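Transferrin (Manduca sexta, PDB 6WB6) is a secreted iron carrier that binds one ferric ion per molecule together with a carbonate anion and transports it. Local coordinates at residues A92-H97 / V218-V223; K125-M130 / C266-R271; A270-G275 / D331-A336. All coordinates share one frame; numbering follows the deposited sequence.

Contact 1: A92-H97 / V218-V223; sequences AVIVVH and VAFTKV
Neighbouring antiparallel strands of the mixed sheet in the iron-binding lobe join here, Val93 and Val95 bonding through their backbones to Thr221 and Ala219. Val93 N to Thr221 O and Thr221 N to Val93 O close one hydrogen-bonded pair, Val95 N to Ala219 O and Ala219 N to Val95 O the other, all at 2.8 to 3.1 Å. The strand directions diverge from exact antiparallel, at 147°. On the face carrying Ile94, Val218 and Phe220, the CG2 methyl of Ile94 presses on Val218 CG2 at 3.3 Å, tight for two carbons. Val218 CG2 in turn sits above the rim of one face of the Phe220 ring, while Ile94 CG1 runs alongside that ring, 4.0 Å from CE1. This sheet is the core of one of the two alpha/beta subdomains of a transferrin lobe, a fold of the periplasmic-binding-protein type; helix 203-213 packs against Val95 and Ala219 on its other face. There Val95 CG2 slants across Thr221 CG2 at 4.1 Å. Thr221 turns OG1 anti to its own backbone N (chi1 -178°), and this hydroxyl bonds to the carbonyl oxygen of Tyr204. Lys222 is the N-cap of helix 223-229 and makes a cation-pi contact with Tyr204, an iron ligand. One residue on, Val223 CG2 meets Val93 CG1 at 3.4 Å, the two side chains crossing at nearly a right angle.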
ATOM      1  N   ALA A  92      13.355 -11.099  19.766  1.00 14.76           N
ATOM      2  CA  ALA A  92      12.695 -12.225  19.134  1.00 18.93           C
ATOM      3  C   ALA A  92      13.222 -13.491  19.771  1.00 18.54           C
ATOM      4  O   ALA A  92      14.424 -13.634  19.981  1.00 16.14           O
ATOM      5  CB  ALA A  92      12.959 -12.243  17.620  1.00 17.90           C
ATOM      6  N   VAL A  93      12.323 -14.411  20.091  1.00 21.06           N
ATOM      7  CA  VAL A  93      12.729 -15.637  20.744  1.00 16.42           C
ATOM      8  C   VAL A  93      12.045 -16.802  20.065  1.00 18.57           C
ATOM      9  O   VAL A  93      11.045 -16.649  19.357  1.00 14.74           O
ATOM     10  CB  VAL A  93      12.435 -15.630  22.276  1.00 10.15           C
ATOM     11  CG1 VAL A  93      13.309 -14.577  22.954  1.00 23.46           C
ATOM     12  CG2 VAL A  93      11.018 -15.412  22.568  1.00 12.22           C
ATOM     13  N   ILE A  94      12.621 -17.977  20.301  1.00 16.87           N
ATOM     14  CA  ILE A  94      12.095 -19.271  19.887  1.00 19.54           C
ATOM     15  C   ILE A  94      11.725 -20.022  21.165  1.00 17.81           C
ATOM     16  O   ILE A  94      12.572 -20.190  22.049  1.00 21.37           O
ATOM     17  CB  ILE A  94      13.132 -20.074  19.090  1.00 13.46           C
ATOM     18  CG1 ILE A  94      13.768 -19.244  17.965  1.00 16.33           C
ATOM     19  CG2 ILE A  94      12.474 -21.340  18.526  1.00 15.83           C
ATOM     20  CD1 ILE A  94      14.922 -19.936  17.311  1.00 24.72           C
ATOM     21  N   VAL A  95      10.475 -20.465  21.282  1.00 15.93           N
ATOM     22  CA  VAL A  95       9.992 -21.098  22.513  1.00 15.68           C
ATOM     23  C   VAL A  95       9.513 -22.511  22.183  1.00 15.83           C
ATOM     24  O   VAL A  95       8.697 -22.704  21.276  1.00 18.50           O
ATOM     25  CB  VAL A  95       8.887 -20.271  23.194  1.00 19.22           C
ATOM     26  CG1 VAL A  95       8.405 -20.962  24.489  1.00 24.24           C
ATOM     27  CG2 VAL A  95       9.366 -18.794  23.505  1.00 16.59           C
ATOM     28  N   VAL A  96      10.014 -23.491  22.939  1.00 19.53           N
ATOM     29  CA  VAL A  96       9.722 -24.906  22.748  1.00 20.49           C
ATOM     30  C   VAL A  96       9.313 -25.521  24.085  1.00 22.96           C
ATOM     31  O   VAL A  96       9.516 -24.939  25.150  1.00 19.04           O
ATOM     32  CB  VAL A  96      10.930 -25.666  22.173  1.00 17.19           C
ATOM     33  CG1 VAL A  96      11.244 -25.184  20.796  1.00 15.47           C
ATOM     34  CG2 VAL A  96      12.144 -25.494  23.083  1.00 18.35           C
ATOM     35  N   HIS A  97       8.732 -26.725  24.009  1.00 21.72           N
ATOM     36  CA  HIS A  97       8.501 -27.532  25.200  1.00 21.42           C
ATOM     37  C   HIS A  97       9.839 -28.033  25.701  1.00 20.46           C
ATOM     38  O   HIS A  97      10.723 -28.340  24.904  1.00 27.14           O
ATOM     39  CB  HIS A  97       7.582 -28.716  24.891  1.00 25.35           C
ATOM     40  CG  HIS A  97       6.178 -28.322  24.552  1.00 24.25           C
ATOM     41  ND1 HIS A  97       5.770 -28.041  23.266  1.00 26.28           N
ATOM     42  CD2 HIS A  97       5.083 -28.169  25.335  1.00 29.99           C
ATOM     43  CE1 HIS A  97       4.487 -27.723  23.272  1.00 22.60           C
ATOM     44  NE2 HIS A  97       4.048 -27.790  24.516  1.00 23.30           N
ATOM     45  N   VAL A 218       6.984 -25.373  18.279  1.00 17.00           N
ATOM     46  CA  VAL A 218       7.868 -24.225  18.386  1.00 15.64           C
ATOM     47  C   VAL A 218       7.016 -22.981  18.220  1.00 10.49           C
ATOM     48  O   VAL A 218       6.066 -22.976  17.443  1.00 18.70           O
ATOM     49  CB  VAL A 218       9.003 -24.301  17.335  1.00 18.13           C
ATOM     50  CG1 VAL A 218       8.423 -24.329  15.932  1.00 19.20           C
ATOM     51  CG2 VAL A 218       9.947 -23.141  17.494  1.00 20.94           C
ATOM     52  N   ALA A 219       7.342 -21.934  18.972  1.00 15.72           N
ATOM     53  CA  ALA A 219       6.630 -20.661  18.911  1.00 13.05           C
ATOM     54  C   ALA A 219       7.672 -19.591  18.658  1.00 15.73           C
ATOM     55  O   ALA A 219       8.736 -19.611  19.276  1.00 15.25           O
ATOM     56  CB  ALA A 219       5.869 -20.356  20.206  1.00 20.04           C
ATOM     57  N   PHE A 220       7.406 -18.724  17.695  1.00 13.77           N
ATOM     58  CA  PHE A 220       8.234 -17.556  17.441  1.00 16.28           C
ATOM     59  C   PHE A 220       7.510 -16.329  17.995  1.00 16.10           C
ATOM     60  O   PHE A 220       6.451 -15.946  17.491  1.00 18.87           O
ATOM     61  CB  PHE A 220       8.518 -17.421  15.944  1.00 16.21           C
ATOM     62  CG  PHE A 220       9.211 -18.632  15.356  1.00 17.22           C
ATOM     63  CD1 PHE A 220      10.560 -18.830  15.554  1.00 15.70           C
ATOM     64  CD2 PHE A 220       8.510 -19.573  14.632  1.00 20.59           C
ATOM     65  CE1 PHE A 220      11.201 -19.936  15.016  1.00 20.58           C
ATOM     66  CE2 PHE A 220       9.155 -20.692  14.094  1.00 18.09           C
ATOM     67  CZ  PHE A 220      10.498 -20.868  14.297  1.00 19.80           C
ATOM     68  N   THR A 221       8.072 -15.718  19.030  1.00 17.80           N
ATOM     69  CA  THR A 221       7.412 -14.589  19.637  1.00 12.38           C
ATOM     70  C   THR A 221       8.482 -13.686  20.262  1.00 17.85           C
ATOM     71  O   THR A 221       9.649 -13.695  19.846  1.00 14.66           O
ATOM     72  CB  THR A 221       6.342 -15.125  20.597  1.00 18.37           C
ATOM     73  OG1 THR A 221       5.638 -14.046  21.180  1.00 18.86           O
ATOM     74  CG2 THR A 221       6.976 -16.029  21.688  1.00 21.51           C
ATOM     75  N   LYS A 222       8.083 -12.868  21.227  1.00 14.15           N
ATOM     76  CA  LYS A 222       9.020 -11.959  21.876  1.00 15.49           C
ATOM     77  C   LYS A 222       8.972 -12.168  23.382  1.00 15.24           C
ATOM     78  O   LYS A 222       8.033 -12.744  23.928  1.00 18.54           O
ATOM     79  CB  LYS A 222       8.762 -10.485  21.537  1.00 14.93           C
ATOM     80  CG  LYS A 222       7.464  -9.899  22.029  1.00 16.46           C
ATOM     81  CD  LYS A 222       7.381  -8.406  21.738  1.00 16.39           C
ATOM     82  CE  LYS A 222       5.961  -7.905  21.886  1.00 18.39           C
ATOM     83  NZ  LYS A 222       5.730  -6.569  21.228  1.00 19.62           N
ATOM     84  N   VAL A 223      10.007 -11.656  24.042  1.00 20.74           N
ATOM     85  CA  VAL A 223      10.279 -12.011  25.428  1.00 24.03           C
ATOM     86  C   VAL A 223       9.145 -11.562  26.321  1.00 20.74           C
ATOM     87  O   VAL A 223       8.691 -12.294  27.202  1.00 28.09           O
ATOM     88  CB  VAL A 223      11.606 -11.380  25.876  1.00 18.53           C
ATOM     89  CG1 VAL A 223      11.769 -11.480  27.397  1.00 22.35           C
ATOM     90  CG2 VAL A 223      12.715 -12.036  25.141  1.00 20.55           C
TER

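Contact 2: K125-M130 / C266-R271; sequences KIPLTM and CSWAAR. With NAG (2-acetamido-2-deoxy-beta-D-glucopyranose), chain C.
A chi1 of 42° places Trp268 CG between its backbone N and carbonyl carbon and swings the indole against helix 121-131, where Met130, bent at chi2 (-45°), folds its chain back over the same ring. Met130 CG lies 3.3 Å above the indole plane, offset toward the rim, and Met130 CB comes within 3.3 Å of Trp268 CE3; the two side chains slide past each other in opposite directions. On this same face of the indole, Ile126 CG2 stands over the five-membered ring in a CH-pi contact, 3.9 Å from the centroid and 29° off the normal. Pro127 adds CG, 4.1 Å from Trp268 CZ2. Beside the indole, the Ala269 methyl is touched by two chain ends, Ile126 CD1 at 3.8 Å and Met130 CE at 3.9 Å. The helix is kinked at Pro127, whose nitrogen makes no bond to the preceding turn. Next to the kink, Lys125 O takes both Thr129 N and, at 2.7 Å, Thr129 OG1, from opposite faces of its carbonyl plane. The backbone of 267-269 also meets a sugar of a protein-attached glycan, NAG O7 lying 3.3 Å from Ala269 CA, while Trp268 O accepts a hydrogen bond from Asn337. No hydrogen bond joins 125-130 to 266-271: largely apolar packing on the indole and the Ala269 methyl joins them, so the fit of a helix whose first turn, Asn121 to Gly123, lines the carbonate pocket probably depends here on shape more than on polar pairing.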
ATOM      1  N   LYS A 125       9.497 -12.338   9.810  1.00 14.23           N
ATOM      2  CA  LYS A 125      10.648 -11.771   9.122  1.00 18.49           C
ATOM      3  C   LYS A 125      11.950 -12.211   9.749  1.00 14.85           C
ATOM      4  O   LYS A 125      12.895 -12.548   9.042  1.00 21.37           O
ATOM      5  CB  LYS A 125      10.568 -10.246   9.118  1.00 25.96           C
ATOM      6  CG  LYS A 125       9.277  -9.712   8.504  1.00 25.45           C
ATOM      7  CD  LYS A 125       9.314  -8.230   8.248  1.00 20.18           C
ATOM      8  CE  LYS A 125       9.193  -7.421   9.534  1.00 25.02           C
ATOM      9  NZ  LYS A 125       9.349  -5.941   9.255  1.00 29.38           N
ATOM     10  N   ILE A 126      12.030 -12.206  11.071  1.00 13.29           N
ATOM     11  CA  ILE A 126      13.261 -12.622  11.735  1.00 18.31           C
ATOM     12  C   ILE A 126      13.441 -14.122  11.489  1.00 13.74           C
ATOM     13  O   ILE A 126      14.485 -14.540  10.953  1.00 18.67           O
ATOM     14  CB  ILE A 126      13.217 -12.234  13.224  1.00 17.65           C
ATOM     15  CG1 ILE A 126      13.358 -10.704  13.349  1.00 18.90           C
ATOM     16  CG2 ILE A 126      14.272 -12.966  14.045  1.00 14.98           C
ATOM     17  CD1 ILE A 126      13.428 -10.225  14.754  1.00 18.58           C
ATOM     18  N   PRO A 127      12.472 -14.970  11.815  1.00 15.37           N
ATOM     19  CA  PRO A 127      12.681 -16.400  11.537  1.00 15.25           C
ATOM     20  C   PRO A 127      13.097 -16.661  10.100  1.00 23.76           C
ATOM     21  O   PRO A 127      13.989 -17.477   9.846  1.00 20.47           O
ATOM     22  CB  PRO A 127      11.322 -17.007  11.865  1.00 15.61           C
ATOM     23  CG  PRO A 127      10.818 -16.192  12.963  1.00 19.92           C
ATOM     24  CD  PRO A 127      11.256 -14.764  12.637  1.00 17.51           C
ATOM     25  N   LEU A 128      12.474 -15.987   9.141  1.00 20.18           N
ATOM     26  CA  LEU A 128      12.874 -16.207   7.762  1.00 18.96           C
ATOM     27  C   LEU A 128      14.307 -15.761   7.545  1.00 20.66           C
ATOM     28  O   LEU A 128      15.071 -16.455   6.868  1.00 20.36           O
ATOM     29  CB  LEU A 128      11.922 -15.493   6.811  1.00 20.96           C
ATOM     30  CG  LEU A 128      10.620 -16.216   6.498  1.00 17.96           C
ATOM     31  CD1 LEU A 128       9.606 -15.289   5.848  1.00 22.77           C
ATOM     32  CD2 LEU A 128      10.854 -17.386   5.590  1.00 22.84           C
ATOM     33  N   THR A 129      14.702 -14.625   8.149  1.00 15.78           N
ATOM     34  CA  THR A 129      16.046 -14.098   7.953  1.00 18.26           C
ATOM     35  C   THR A 129      17.097 -15.073   8.450  1.00 18.84           C
ATOM     36  O   THR A 129      18.137 -15.247   7.806  1.00 20.10           O
ATOM     37  CB  THR A 129      16.202 -12.724   8.665  1.00 19.91           C
ATOM     38  OG1 THR A 129      15.326 -11.762   8.069  1.00 15.11           O
ATOM     39  CG2 THR A 129      17.642 -12.185   8.564  1.00 21.97           C
ATOM     40  N   MET A 130      16.857 -15.703   9.603  1.00 19.55           N
ATOM     41  CA  MET A 130      17.865 -16.561  10.227  1.00 20.90           C
ATOM     42  C   MET A 130      17.854 -17.968   9.644  1.00 21.37           C
ATOM     43  O   MET A 130      18.908 -18.520   9.332  1.00 22.24           O
ATOM     44  CB  MET A 130      17.638 -16.631  11.749  1.00 21.10           C
ATOM     45  CG  MET A 130      17.738 -15.258  12.452  1.00 19.85           C
ATOM     46  SD  MET A 130      19.194 -14.368  11.812  1.00 23.46           S
ATOM     47  CE  MET A 130      18.936 -12.716  12.448  1.00 23.92           C
ATOM     48  N   CYS A 266      17.835 -16.011  25.379  1.00 19.51           N
ATOM     49  CA  CYS A 266      18.692 -16.026  24.205  1.00 28.93           C
ATOM     50  C   CYS A 266      17.827 -15.696  23.005  1.00 27.78           C
ATOM     51  O   CYS A 266      16.757 -16.300  22.823  1.00 26.02           O
ATOM     52  CB  CYS A 266      19.348 -17.384  24.012  1.00 32.65           C
ATOM     53  SG  CYS A 266      18.168 -18.740  23.986  1.00 41.21           S
ATOM     54  N   SER A 267      18.301 -14.759  22.187  1.00 29.51           N
ATOM     55  CA  SER A 267      17.506 -14.120  21.146  1.00 25.22           C
ATOM     56  C   SER A 267      18.382 -13.924  19.927  1.00 24.07           C
ATOM     57  O   SER A 267      19.493 -13.417  20.042  1.00 24.47           O
ATOM     58  CB  SER A 267      16.948 -12.775  21.629  1.00 28.21           C
ATOM     59  OG  SER A 267      16.423 -12.008  20.551  1.00 25.77           O
ATOM     60  N   TRP A 268      17.899 -14.346  18.763  1.00 30.69           N
ATOM     61  CA  TRP A 268      18.710 -14.212  17.560  1.00 31.94           C
ATOM     62  C   TRP A 268      18.623 -12.829  16.921  1.00 23.91           C
ATOM     63  O   TRP A 268      19.506 -12.468  16.133  1.00 23.54           O
ATOM     64  CB  TRP A 268      18.342 -15.279  16.515  1.00 23.22           C
ATOM     65  CG  TRP A 268      16.890 -15.602  16.287  1.00 22.36           C
ATOM     66  CD1 TRP A 268      15.792 -14.941  16.768  1.00 25.47           C
ATOM     67  CD2 TRP A 268      16.386 -16.700  15.511  1.00 23.05           C
ATOM     68  NE1 TRP A 268      14.646 -15.559  16.337  1.00 21.33           N
ATOM     69  CE2 TRP A 268      14.985 -16.641  15.564  1.00 19.78           C
ATOM     70  CE3 TRP A 268      16.992 -17.724  14.776  1.00 20.20           C
ATOM     71  CZ2 TRP A 268      14.178 -17.560  14.910  1.00 22.03           C
ATOM     72  CZ3 TRP A 268      16.194 -18.630  14.131  1.00 24.57           C
ATOM     73  CH2 TRP A 268      14.794 -18.545  14.203  1.00 21.85           C
ATOM     74  N   ALA A 269      17.587 -12.052  17.224  1.00 25.97           N
ATOM     75  CA  ALA A 269      17.513 -10.682  16.743  1.00 17.49           C
ATOM     76  C   ALA A 269      16.493  -9.927  17.566  1.00 21.47           C
ATOM     77  O   ALA A 269      15.633 -10.525  18.224  1.00 21.03           O
ATOM     78  CB  ALA A 269      17.149 -10.627  15.259  1.00 19.19           C
ATOM     79  N   ALA A 270      16.574  -8.591  17.487  1.00 19.20           N
ATOM     80  CA  ALA A 270      15.638  -7.720  18.173  1.00 21.82           C
ATOM     81  C   ALA A 270      15.116  -6.663  17.211  1.00 20.52           C
ATOM     82  O   ALA A 270      15.790  -6.270  16.273  1.00 14.16           O
ATOM     83  CB  ALA A 270      16.294  -7.032  19.370  1.00 17.29           C
ATOM     84  N   ARG A 271      13.900  -6.224  17.436  1.00 14.02           N
ATOM     85  CA  ARG A 271      13.436  -5.019  16.772  1.00 15.02           C
ATOM     86  C   ARG A 271      13.955  -3.807  17.536  1.00 18.73           C
ATOM     87  O   ARG A 271      13.668  -3.669  18.737  1.00 20.15           O
ATOM     88  CB  ARG A 271      11.933  -4.997  16.692  1.00 21.11           C
ATOM     89  CG  ARG A 271      11.401  -3.868  15.881  1.00 19.86           C
ATOM     90  CD  ARG A 271       9.933  -4.014  15.814  1.00 16.58           C
ATOM     91  NE  ARG A 271       9.327  -3.032  14.936  1.00 18.73           N
ATOM     92  CZ  ARG A 271       8.019  -2.933  14.757  1.00 19.02           C
ATOM     93  NH1 ARG A 271       7.188  -3.771  15.378  1.00 16.05           N
ATOM     94  NH2 ARG A 271       7.547  -2.002  13.965  1.00 17.82           N
TER
HETATM   95  C1  NAG C   1      22.959 -11.452  16.826  1.00 28.12           C
HETATM   96  C2  NAG C   1      22.640 -11.741  18.281  1.00 31.01           C
HETATM   97  C3  NAG C   1      23.708 -12.563  19.013  1.00 33.23           C
HETATM   98  C4  NAG C   1      24.275 -13.704  18.163  1.00 36.92           C
HETATM   99  C5  NAG C   1      24.449 -13.312  16.697  1.00 36.64           C
HETATM  100  C6  NAG C   1      24.634 -14.552  15.854  1.00 34.71           C
HETATM  101  C7  NAG C   1      21.208  -9.954  19.183  1.00 30.69           C
HETATM  102  C8  NAG C   1      21.235  -8.729  20.044  1.00 26.39           C
HETATM  103  N2  NAG C   1      22.412 -10.483  18.964  1.00 24.59           N
HETATM  104  O3  NAG C   1      23.069 -13.097  20.183  1.00 32.82           O
HETATM  105  O4  NAG C   1      25.602 -14.075  18.562  1.00 32.31           O
HETATM  106  O5  NAG C   1      23.309 -12.649  16.156  1.00 30.68           O
HETATM  107  O6  NAG C   1      23.485 -15.356  16.090  1.00 31.64           O
HETATM  108  O7  NAG C   1      20.162 -10.416  18.747  1.00 24.52           O

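Contact 3: A270-G275 / D331-A336; sequences ARPWQG and DYLNKA
Ala270, in a strand bound to the turn that follows helix 329-334, begins the contact: its N donates to Ala336 O at 2.9 Å with a nearly straight N-H (165°). From here the chain runs out of the mixed sheet of one subdomain into strand 275-279 of the other, an intersubdomain crossing like those that form the hinge of transferrin lobes. The carbonyl oxygen of Ala270 lies 3.4 Å from Ala336 CB. Arg271 leaves on the side away from 331-336; it belongs to a carbonate pocket, and its NH1 bonds to Tyr90 OH. Pro272 faces the 331-336 segment and wedges its ring among three side chains: CG lies 3.7 Å from Ala336 CB and 4.1 Å from Leu333 CD2, which it crosses at about a right angle, and CB lies 3.6 Å from Tyr332 CE2. Pro58, from helix 58-65, also packs on Pro272 and Leu333. At Trp273 it is the backbone that is gripped, since the indole leads away and gives its NE1 to Ala86 O. Tyr332, with CG anti to the backbone N (chi1 -178°), carries its ring to this backbone, where OH donates to Trp273 O at 2.6 Å, at a C=O...O angle of 119° and tilted out of the carbonyl plane. A phenylalanine here would probably keep the packing on Pro272 but leave Trp273 O without this donor. Gln274 faces away, its NE2 bonded to Asp57 OD1. Beside the tyrosine hydroxyl, a water accepts from Trp273 N at 3.0 Å and donates weakly to Tyr332 OH at 2.8 Å.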
ATOM      1  N   ALA A 270      16.574  -8.591  17.487  1.00 19.20           N
ATOM      2  CA  ALA A 270      15.638  -7.720  18.173  1.00 21.82           C
ATOM      3  C   ALA A 270      15.116  -6.663  17.211  1.00 20.52           C
ATOM      4  O   ALA A 270      15.790  -6.270  16.273  1.00 14.16           O
ATOM      5  CB  ALA A 270      16.294  -7.032  19.370  1.00 17.29           C
ATOM      6  N   ARG A 271      13.900  -6.224  17.436  1.00 14.02           N
ATOM      7  CA  ARG A 271      13.436  -5.019  16.772  1.00 15.02           C
ATOM      8  C   ARG A 271      13.955  -3.807  17.536  1.00 18.73           C
ATOM      9  O   ARG A 271      13.668  -3.669  18.737  1.00 20.15           O
ATOM     10  CB  ARG A 271      11.933  -4.997  16.692  1.00 21.11           C
ATOM     11  CG  ARG A 271      11.401  -3.868  15.881  1.00 19.86           C
ATOM     12  CD  ARG A 271       9.933  -4.014  15.814  1.00 16.58           C
ATOM     13  NE  ARG A 271       9.327  -3.032  14.936  1.00 18.73           N
ATOM     14  CZ  ARG A 271       8.019  -2.933  14.757  1.00 19.02           C
ATOM     15  NH1 ARG A 271       7.188  -3.771  15.378  1.00 16.05           N
ATOM     16  NH2 ARG A 271       7.547  -2.002  13.965  1.00 17.82           N
ATOM     17  N   PRO A 272      14.752  -2.944  16.915  1.00 16.06           N
ATOM     18  CA  PRO A 272      15.258  -1.779  17.632  1.00 17.41           C
ATOM     19  C   PRO A 272      14.140  -0.791  17.893  1.00 14.68           C
ATOM     20  O   PRO A 272      13.123  -0.776  17.196  1.00 23.12           O
ATOM     21  CB  PRO A 272      16.299  -1.186  16.673  1.00 20.15           C
ATOM     22  CG  PRO A 272      16.459  -2.196  15.559  1.00 14.88           C
ATOM     23  CD  PRO A 272      15.152  -2.899  15.491  1.00 18.93           C
ATOM     24  N   TRP A 273      14.336   0.010  18.934  1.00 14.51           N
ATOM     25  CA  TRP A 273      13.439   1.121  19.217  1.00 14.79           C
ATOM     26  C   TRP A 273      13.453   2.128  18.087  1.00 15.50           C
ATOM     27  O   TRP A 273      14.470   2.342  17.429  1.00 14.95           O
ATOM     28  CB  TRP A 273      13.874   1.862  20.467  1.00 21.32           C
ATOM     29  CG  TRP A 273      13.792   1.120  21.757  1.00 18.08           C
ATOM     30  CD1 TRP A 273      14.832   0.740  22.528  1.00 19.97           C
ATOM     31  CD2 TRP A 273      12.603   0.722  22.445  1.00 18.72           C
ATOM     32  NE1 TRP A 273      14.378   0.120  23.662  1.00 20.63           N
ATOM     33  CE2 TRP A 273      13.007   0.095  23.637  1.00 19.32           C
ATOM     34  CE3 TRP A 273      11.237   0.824  22.164  1.00 19.72           C
ATOM     35  CZ2 TRP A 273      12.095  -0.427  24.560  1.00 17.94           C
ATOM     36  CZ3 TRP A 273      10.321   0.297  23.085  1.00 21.95           C
ATOM     37  CH2 TRP A 273      10.760  -0.319  24.269  1.00 16.77           C
ATOM     38  N   GLN A 274      12.331   2.813  17.930  1.00 17.80           N
ATOM     39  CA  GLN A 274      12.310   4.016  17.130  1.00 19.18           C
ATOM     40  C   GLN A 274      12.998   5.138  17.893  1.00 21.15           C
ATOM     41  O   GLN A 274      13.306   5.021  19.089  1.00 21.00           O
ATOM     42  CB  GLN A 274      10.888   4.455  16.820  1.00 24.03           C
ATOM     43  CG  GLN A 274       9.941   3.378  16.429  1.00 30.16           C
ATOM     44  CD  GLN A 274       8.575   3.693  16.943  1.00 30.37           C
ATOM     45  OE1 GLN A 274       8.397   3.897  18.136  1.00 24.30           O
ATOM     46  NE2 GLN A 274       7.608   3.783  16.043  1.00 34.91           N
ATOM     47  N   GLY A 275      13.212   6.253  17.199  1.00 22.20           N
ATOM     48  CA  GLY A 275      13.772   7.421  17.854  1.00 26.49           C
ATOM     49  C   GLY A 275      13.956   8.600  16.921  1.00 19.20           C
ATOM     50  O   GLY A 275      13.161   8.800  16.001  1.00 21.11           O
ATOM     51  N   ASP A 331      25.074   1.043  12.514  1.00 22.89           N
ATOM     52  CA  ASP A 331      25.589   0.405  13.722  1.00 22.96           C
ATOM     53  C   ASP A 331      24.478   0.210  14.736  1.00 30.46           C
ATOM     54  O   ASP A 331      24.474  -0.777  15.490  1.00 21.73           O
ATOM     55  CB  ASP A 331      26.719   1.234  14.323  1.00 27.91           C
ATOM     56  CG  ASP A 331      27.921   1.297  13.411  1.00 30.56           C
ATOM     57  OD1 ASP A 331      28.137   0.323  12.676  1.00 30.09           O
ATOM     58  OD2 ASP A 331      28.637   2.313  13.425  1.00 27.23           O
ATOM     59  N   TYR A 332      23.533   1.149  14.768  1.00 26.11           N
ATOM     60  CA  TYR A 332      22.342   0.976  15.582  1.00 21.57           C
ATOM     61  C   TYR A 332      21.572  -0.261  15.151  1.00 24.49           C
ATOM     62  O   TYR A 332      21.154  -1.071  15.987  1.00 20.07           O
ATOM     63  CB  TYR A 332      21.464   2.212  15.442  1.00 23.91           C
ATOM     64  CG  TYR A 332      20.204   2.195  16.282  1.00 23.51           C
ATOM     65  CD1 TYR A 332      20.261   2.366  17.653  1.00 17.82           C
ATOM     66  CD2 TYR A 332      18.964   2.030  15.696  1.00 22.20           C
ATOM     67  CE1 TYR A 332      19.126   2.388  18.414  1.00 22.77           C
ATOM     68  CE2 TYR A 332      17.801   2.042  16.458  1.00 14.32           C
ATOM     69  CZ  TYR A 332      17.895   2.219  17.815  1.00 19.99           C
ATOM     70  OH  TYR A 332      16.759   2.217  18.603  1.00 24.31           O
ATOM     71  N   LEU A 333      21.354  -0.410  13.837  1.00 21.22           N
ATOM     72  CA  LEU A 333      20.613  -1.564  13.347  1.00 17.38           C
ATOM     73  C   LEU A 333      21.419  -2.837  13.507  1.00 25.95           C
ATOM     74  O   LEU A 333      20.866  -3.881  13.883  1.00 17.63           O
ATOM     75  CB  LEU A 333      20.230  -1.377  11.887  1.00 18.86           C
ATOM     76  CG  LEU A 333      19.291  -0.222  11.588  1.00 14.30           C
ATOM     77  CD1 LEU A 333      19.134  -0.112  10.093  1.00 18.69           C
ATOM     78  CD2 LEU A 333      17.984  -0.382  12.229  1.00 18.31           C
ATOM     79  N   ASN A 334      22.724  -2.768  13.226  1.00 18.47           N
ATOM     80  CA  ASN A 334      23.573  -3.943  13.344  1.00 19.80           C
ATOM     81  C   ASN A 334      23.465  -4.577  14.722  1.00 21.90           C
ATOM     82  O   ASN A 334      23.387  -5.800  14.838  1.00 20.71           O
ATOM     83  CB  ASN A 334      25.024  -3.582  13.067  1.00 27.54           C
ATOM     84  CG  ASN A 334      25.350  -3.550  11.587  1.00 25.26           C
ATOM     85  OD1 ASN A 334      24.504  -3.828  10.729  1.00 24.15           O
ATOM     86  ND2 ASN A 334      26.588  -3.210  11.286  1.00 18.95           N
ATOM     87  N   LYS A 335      23.490  -3.775  15.785  1.00 20.55           N
ATOM     88  CA  LYS A 335      23.624  -4.406  17.090  1.00 22.64           C
ATOM     89  C   LYS A 335      22.340  -5.100  17.522  1.00 28.85           C
ATOM     90  O   LYS A 335      22.309  -5.757  18.579  1.00 19.37           O
ATOM     91  CB  LYS A 335      24.062  -3.375  18.140  1.00 28.06           C
ATOM     92  CG  LYS A 335      23.103  -2.206  18.338  1.00 27.32           C
ATOM     93  CD  LYS A 335      23.653  -1.204  19.336  1.00 24.76           C
ATOM     94  CE  LYS A 335      22.680  -0.087  19.595  1.00 27.92           C
ATOM     95  NZ  LYS A 335      21.469  -0.532  20.352  1.00 26.54           N
ATOM     96  N   ALA A 336      21.286  -4.969  16.725  1.00 22.77           N
ATOM     97  CA  ALA A 336      20.063  -5.704  16.937  1.00 27.83           C
ATOM     98  C   ALA A 336      19.986  -6.928  16.041  1.00 28.00           C
ATOM     99  O   ALA A 336      19.030  -7.696  16.159  1.00 20.08           O
ATOM    100  CB  ALA A 336      18.859  -4.804  16.685  1.00 16.03           C
TER
HETATM  101  O   HOH W   1      17.285  -0.282  19.647  1.00 21.70           O

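In the fold
Strand 90-97 links contacts 1 and 2: it pairs with 218-222 in the first and with 269-271 of the second, where Ala92 N and Ala269 O, 2.8 Å apart, probably bond. The indole of Trp268 also reaches Ile94, with CH2 3.4 Å from Ile94 CD1, and the two centres are about 10 Å apart. Contact 3 continues along the shared Ala270 and Arg271, its centre about 12 Å from that of contact 2 and about 20 Å from that of contact 1. Contact 1 adjoins the metal site through Lys222, whose side chain lies about 5 Å from the ferric ion; contacts 2 and 3 reach it through Arg271, which bonds to the iron ligand Tyr90.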